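Local coordinates for pyridoxal phosphate homeostasis protein (PDB 3CPG) that probably binds pyridoxal 5'-phosphate and takes part in keeping the cell's supply of this cofactor in balance, at residues A[67-72]-A[95-100]; A[23-28]-A[61-66]. All blocks are in the same frame, centred on the assembly; numbering follows the deposited sequence.

Contact 1. Residues A[67-72]-A[95-100]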
loop_
_atom_site.group_PDB
_atom_site.type_symbol
_atom_site.label_atom_id
_atom_site.label_comp_id
_atom_site.label_asym_id
_atom_site.label_seq_id
_atom_site.Cartn_x
_atom_site.Cartn_y
_atom_site.Cartn_z
ATOM N N ALA A 67 -9.094 13.530 -4.498
ATOM C CA ALA A 67 -9.378 12.112 -4.292
ATOM C C ALA A 67 -9.766 11.841 -2.839
ATOM O O ALA A 67 -10.707 11.097 -2.564
ATOM C CB ALA A 67 -8.163 11.273 -4.674
ATOM N N ILE A 68 -9.037 12.438 -1.907
ATOM C CA ILE A 68 -9.343 12.246 -0.496
ATOM C C ILE A 68 -10.706 12.845 -0.179
ATOM O O ILE A 68 -11.502 12.239 0.534
ATOM C CB ILE A 68 -8.244 12.868 0.392
ATOM C CG1 ILE A 68 -7.015 11.953 0.367
ATOM C CG2 ILE A 68 -8.749 13.067 1.824
ATOM C CD1 ILE A 68 -5.741 12.589 0.908
ATOM N N ASP A 69 -10.988 14.023 -0.727
ATOM C CA ASP A 69 -12.275 14.654 -0.478
ATOM C C ASP A 69 -13.420 13.816 -1.036
ATOM O O ASP A 69 -14.552 13.898 -0.550
ATOM C CB ASP A 69 -12.322 16.060 -1.086
ATOM C CG ASP A 69 -11.546 17.073 -0.265
ATOM O OD1 ASP A 69 -11.482 16.908 0.972
ATOM O OD2 ASP A 69 -11.017 18.041 -0.850
ATOM N N ALA A 70 -13.124 13.008 -2.052
ATOM C CA ALA A 70 -14.140 12.165 -2.679
ATOM C C ALA A 70 -14.362 10.842 -1.956
ATOM O O ALA A 70 -15.258 10.080 -2.321
ATOM C CB ALA A 70 -13.779 11.902 -4.131
ATOM N N GLY A 71 -13.542 10.557 -0.948
ATOM C CA GLY A 71 -13.719 9.320 -0.205
ATOM C C GLY A 71 -12.477 8.492 0.074
ATOM O O GLY A 71 -12.539 7.540 0.860
ATOM N N VAL A 72 -11.358 8.829 -0.560
ATOM C CA VAL A 72 -10.120 8.082 -0.341
ATOM C C VAL A 72 -9.588 8.331 1.067
ATOM O O VAL A 72 -9.526 9.472 1.517
ATOM C CB VAL A 72 -9.043 8.477 -1.368
ATOM C CG1 VAL A 72 -7.704 7.878 -0.968
ATOM C CG2 VAL A 72 -9.451 7.983 -2.751
ATOM N N ALA A 95 -4.892 17.957 7.435
ATOM C CA ALA A 95 -5.182 18.448 8.778
ATOM C C ALA A 95 -6.382 19.390 8.750
ATOM O O ALA A 95 -7.267 19.319 9.602
ATOM C CB ALA A 95 -3.966 19.166 9.352
ATOM N N GLU A 96 -6.404 20.280 7.766
ATOM C CA GLU A 96 -7.506 21.226 7.634
ATOM C C GLU A 96 -8.822 20.487 7.404
ATOM O O GLU A 96 -9.889 20.942 7.830
ATOM C CB GLU A 96 -7.219 22.182 6.477
ATOM C CG GLU A 96 -6.109 23.166 6.793
ATOM C CD GLU A 96 -5.515 23.807 5.560
ATOM O OE1 GLU A 96 -6.191 23.835 4.510
ATOM O OE2 GLU A 96 -4.370 24.296 5.646
ATOM N N ARG A 97 -8.738 19.343 6.733
ATOM C CA ARG A 97 -9.910 18.521 6.452
ATOM C C ARG A 97 -10.239 17.584 7.612
ATOM O O ARG A 97 -11.119 16.735 7.494
ATOM C CB ARG A 97 -9.689 17.693 5.186
ATOM C CG ARG A 97 -9.770 18.479 3.893
ATOM C CD ARG A 97 -11.180 18.986 3.635
ATOM N NE ARG A 97 -11.383 19.315 2.228
ATOM C CZ ARG A 97 -11.936 20.442 1.791
ATOM N NH1 ARG A 97 -12.344 21.365 2.653
ATOM N NH2 ARG A 97 -12.083 20.645 0.490
ATOM N N GLY A 98 -9.523 17.734 8.723
ATOM C CA GLY A 98 -9.785 16.906 9.893
ATOM C C GLY A 98 -9.170 15.518 9.891
ATOM O O GLY A 98 -9.651 14.625 10.594
ATOM N N PHE A 99 -8.106 15.336 9.113
ATOM C CA PHE A 99 -7.426 14.045 9.025
ATOM C C PHE A 99 -5.962 14.141 9.419
ATOM O O PHE A 99 -5.319 15.166 9.198
ATOM C CB PHE A 99 -7.439 13.507 7.588
ATOM C CG PHE A 99 -8.804 13.314 7.007
ATOM C CD1 PHE A 99 -9.668 12.358 7.524
ATOM C CD2 PHE A 99 -9.216 14.074 5.914
ATOM C CE1 PHE A 99 -10.924 12.157 6.962
ATOM C CE2 PHE A 99 -10.470 13.881 5.344
ATOM C CZ PHE A 99 -11.325 12.922 5.866
ATOM N N SER A 100 -5.436 13.067 9.998
ATOM C CA SER A 100 -4.019 13.018 10.324
ATOM C C SER A 100 -3.480 12.222 9.135
ATOM O O SER A 100 -4.184 11.372 8.593
ATOM C CB SER A 100 -3.770 12.287 11.651
ATOM O OG SER A 100 -4.255 10.960 11.633
#
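Arg-97 NE donates to Asp-69 OD1 over 2.7 Å, the shorter of two bonds by which the guanidinium group holds the carboxylate side-on, one nitrogen to each oxygen. OD1 is met on the syn side but tilted out of the carboxylate plane, at an N-H...O angle of 140°. The second bond, from Arg-97 NH2 to Asp-69 OD2, is longer at 3.1 Å but straighter; OD2 lies in the guanidinium plane, whereas NH2 comes from above the carboxylate plane. The fork is therefore twisted, with the two planes 58° apart. Together the two bonds restrain the rotation of both charged groups, though the pair lies at the protein surface. The chain of Arg-97 is bent at chi2 (-67°), and its NE side is presented to the acid.

Beneath the ion pair the contact becomes apolar. CG2 of Ile-68, the branch anti to the backbone N, reaches CE2 of Phe-99 at 4.0 Å and approaches the ring obliquely. The carbonyl O of Arg-97 lies over one face of this ring, offset toward its edge. Ile-115 and Cys-94 also touch both Ile-68 and Phe-99, which places these side chains between helix 80-96 and strand 113-119.

Each segment turns out of its helix through a glycine with positive phi, Gly-71 in one and Gly-98 in the other. The surface salt bridge and the apolar pair beneath it thus join the last turn of helix 61-69 to the exit from helix 80-96, each helix ending in a Schellman motif, as successive helices of a TIM-barrel-like alpha/beta fold run out toward their following strands.

Contact 2. Residues A[23-28]-A[61-66]; sequences REITDG and IGEIMA
Ile-25 is the first residue of 23-28 to reach helix 61-66, and it does so with two branches. Its CD1, at the end of a chain extended through chi2 (178°), rests 3.6 Å from the backbone O of Glu-63, and the methyl lies against the backbone and CB of that residue. CG2 meets the methyl CB of Ala-66 at 4.0 Å. The small alanine lets the backbones come close here, with CA of Ile-25 and CA of Ala-66 6.5 Å apart.

The next residue, Thr-26, works through solvent. A single water donates to Thr-26 OG1 (2.8 Å) and to the carbonyl O of Ala-66 (2.7 Å), bridging a gap too wide for a direct bond. OG1 is also hydrogen-bonded to Ala-22 O within its own helix. The carboxylate of Glu-63 instead looks to Lys-10 and Arg-21, with a salt bridge to each.

The short helical segments run in broadly the same direction, crossing at -38° with axes 9.4 Å apart. Helix 61-69 lies between two others: helix 19-42 packs on the Ile-25 side, while Ile-64 and Met-65, the latter present as selenomethionine, turn away to helix 80-96.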
loop_
_atom_site.group_PDB
_atom_site.type_symbol
_atom_site.label_atom_id
_atom_site.label_comp_id
_atom_site.label_asym_id
_atom_site.label_seq_id
_atom_site.Cartn_x
_atom_site.Cartn_y
_atom_site.Cartn_z
ATOM N N ARG A 23 -13.880 17.128 -10.921
ATOM C CA ARG A 23 -15.026 16.267 -11.199
ATOM C C ARG A 23 -14.574 14.897 -11.695
ATOM O O ARG A 23 -15.119 13.872 -11.283
ATOM C CB ARG A 23 -15.956 16.899 -12.246
ATOM C CG ARG A 23 -16.715 18.132 -11.773
ATOM C CD ARG A 23 -17.920 18.419 -12.669
ATOM N NE ARG A 23 -17.548 18.732 -14.048
ATOM C CZ ARG A 23 -17.126 19.923 -14.464
ATOM N NH1 ARG A 23 -17.020 20.931 -13.609
ATOM N NH2 ARG A 23 -16.807 20.108 -15.737
ATOM N N GLU A 24 -13.578 14.881 -12.577
ATOM C CA GLU A 24 -13.062 13.627 -13.121
ATOM C C GLU A 24 -12.560 12.725 -12.000
ATOM O O GLU A 24 -12.867 11.538 -11.958
ATOM C CB GLU A 24 -11.903 13.887 -14.087
ATOM C CG GLU A 24 -12.239 14.767 -15.281
ATOM C CD GLU A 24 -11.061 14.935 -16.221
ATOM O OE1 GLU A 24 -9.940 15.199 -15.732
ATOM O OE2 GLU A 24 -11.253 14.812 -17.450
ATOM N N ILE A 25 -11.772 13.300 -11.099
ATOM C CA ILE A 25 -11.208 12.547 -9.985
ATOM C C ILE A 25 -12.290 12.078 -9.020
ATOM O O ILE A 25 -12.235 10.958 -8.508
ATOM C CB ILE A 25 -10.158 13.402 -9.241
ATOM C CG1 ILE A 25 -9.000 13.700 -10.193
ATOM C CG2 ILE A 25 -9.650 12.677 -7.987
ATOM C CD1 ILE A 25 -7.906 14.571 -9.599
ATOM N N THR A 26 -13.283 12.927 -8.785
ATOM C CA THR A 26 -14.367 12.578 -7.880
ATOM C C THR A 26 -15.159 11.397 -8.435
ATOM O O THR A 26 -15.483 10.459 -7.703
ATOM C CB THR A 26 -15.303 13.777 -7.656
ATOM O OG1 THR A 26 -14.575 14.836 -7.020
ATOM C CG2 THR A 26 -16.479 13.381 -6.778
ATOM N N ASP A 27 -15.463 11.439 -9.729
ATOM C CA ASP A 27 -16.209 10.357 -10.362
ATOM C C ASP A 27 -15.354 9.097 -10.390
ATOM O O ASP A 27 -15.866 7.986 -10.248
ATOM C CB ASP A 27 -16.616 10.735 -11.789
ATOM C CG ASP A 27 -17.651 11.842 -11.828
ATOM O OD1 ASP A 27 -18.411 11.986 -10.849
ATOM O OD2 ASP A 27 -17.719 12.558 -12.848
ATOM N N GLY A 28 -14.051 9.283 -10.575
ATOM C CA GLY A 28 -13.137 8.151 -10.599
ATOM C C GLY A 28 -13.151 7.414 -9.274
ATOM O O GLY A 28 -13.237 6.182 -9.235
ATOM N N ILE A 61 -0.638 17.787 -5.366
ATOM C CA ILE A 61 -1.414 17.931 -4.138
ATOM C C ILE A 61 -2.892 18.211 -4.392
ATOM O O ILE A 61 -3.762 17.664 -3.710
ATOM C CB ILE A 61 -0.809 19.046 -3.248
ATOM C CG1 ILE A 61 0.576 18.605 -2.768
ATOM C CG2 ILE A 61 -1.716 19.340 -2.060
ATOM C CD1 ILE A 61 1.278 19.601 -1.852
ATOM N N GLY A 62 -3.181 19.063 -5.366
ATOM C CA GLY A 62 -4.568 19.369 -5.664
ATOM C C GLY A 62 -5.326 18.126 -6.094
ATOM O O GLY A 62 -6.457 17.891 -5.662
ATOM N N GLU A 63 -4.700 17.329 -6.955
ATOM C CA GLU A 63 -5.309 16.100 -7.453
ATOM C C GLU A 63 -5.537 15.094 -6.327
ATOM O O GLU A 63 -6.606 14.496 -6.206
ATOM C CB GLU A 63 -4.407 15.461 -8.515
ATOM C CG GLU A 63 -4.351 16.229 -9.825
ATOM C CD GLU A 63 -3.395 15.602 -10.825
ATOM O OE1 GLU A 63 -2.167 15.692 -10.618
ATOM O OE2 GLU A 63 -3.874 15.011 -11.817
ATOM N N ILE A 64 -4.513 14.893 -5.512
ATOM C CA ILE A 64 -4.612 13.941 -4.409
ATOM C C ILE A 64 -5.697 14.337 -3.417
ATOM O O ILE A 64 -6.460 13.488 -2.955
ATOM C CB ILE A 64 -3.265 13.815 -3.671
ATOM C CG1 ILE A 64 -2.202 13.308 -4.647
ATOM C CG2 ILE A 64 -3.402 12.872 -2.473
ATOM C CD1 ILE A 64 -0.798 13.305 -4.085
HETATM N N MSE A 65 -5.771 15.620 -3.082
HETATM C CA MSE A 65 -6.785 16.071 -2.141
HETATM C C MSE A 65 -8.195 15.944 -2.718
HETATM O O MSE A 65 -9.159 15.751 -1.977
HETATM C CB MSE A 65 -6.498 17.510 -1.700
HETATM C CG MSE A 65 -5.212 17.642 -0.851
HETATM SE SE MSE A 65 -5.170 16.416 0.644
HETATM C CE MSE A 65 -6.767 16.969 1.508
ATOM N N ALA A 66 -8.322 16.045 -4.036
ATOM C CA ALA A 66 -9.635 15.896 -4.651
ATOM C C ALA A 66 -10.059 14.446 -4.425
ATOM O O ALA A 66 -11.232 14.160 -4.184
ATOM C CB ALA A 66 -9.573 16.210 -6.149
HETATM O O HOH W 1 -13.399 15.636 -4.615
#

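How the contacts relate
Both contacts draw on helix 61-69, contact 2 on its first turns and contact 1 on its last turn and exit, and their centres lie 11 Å apart. They meet directly where the helix passes from one to the other: Ile-25 CG2 is 3.6 Å from Ala-67 N, and CE of selenomethionine Met-65 is 4.1 Å from Arg-97 CG. The same helix thus faces helix 19-42 through one contact and, through the other, the turn that leaves helix 80-96 and the strand start after it, illustrating how one barrel helix packs on two neighbours. Lys-57, the predicted cofactor-bearing lysine, carries no cofactor here; its side chain is about 10 Å from that of Glu-63 in contact 2, while contact 1 lies away from it.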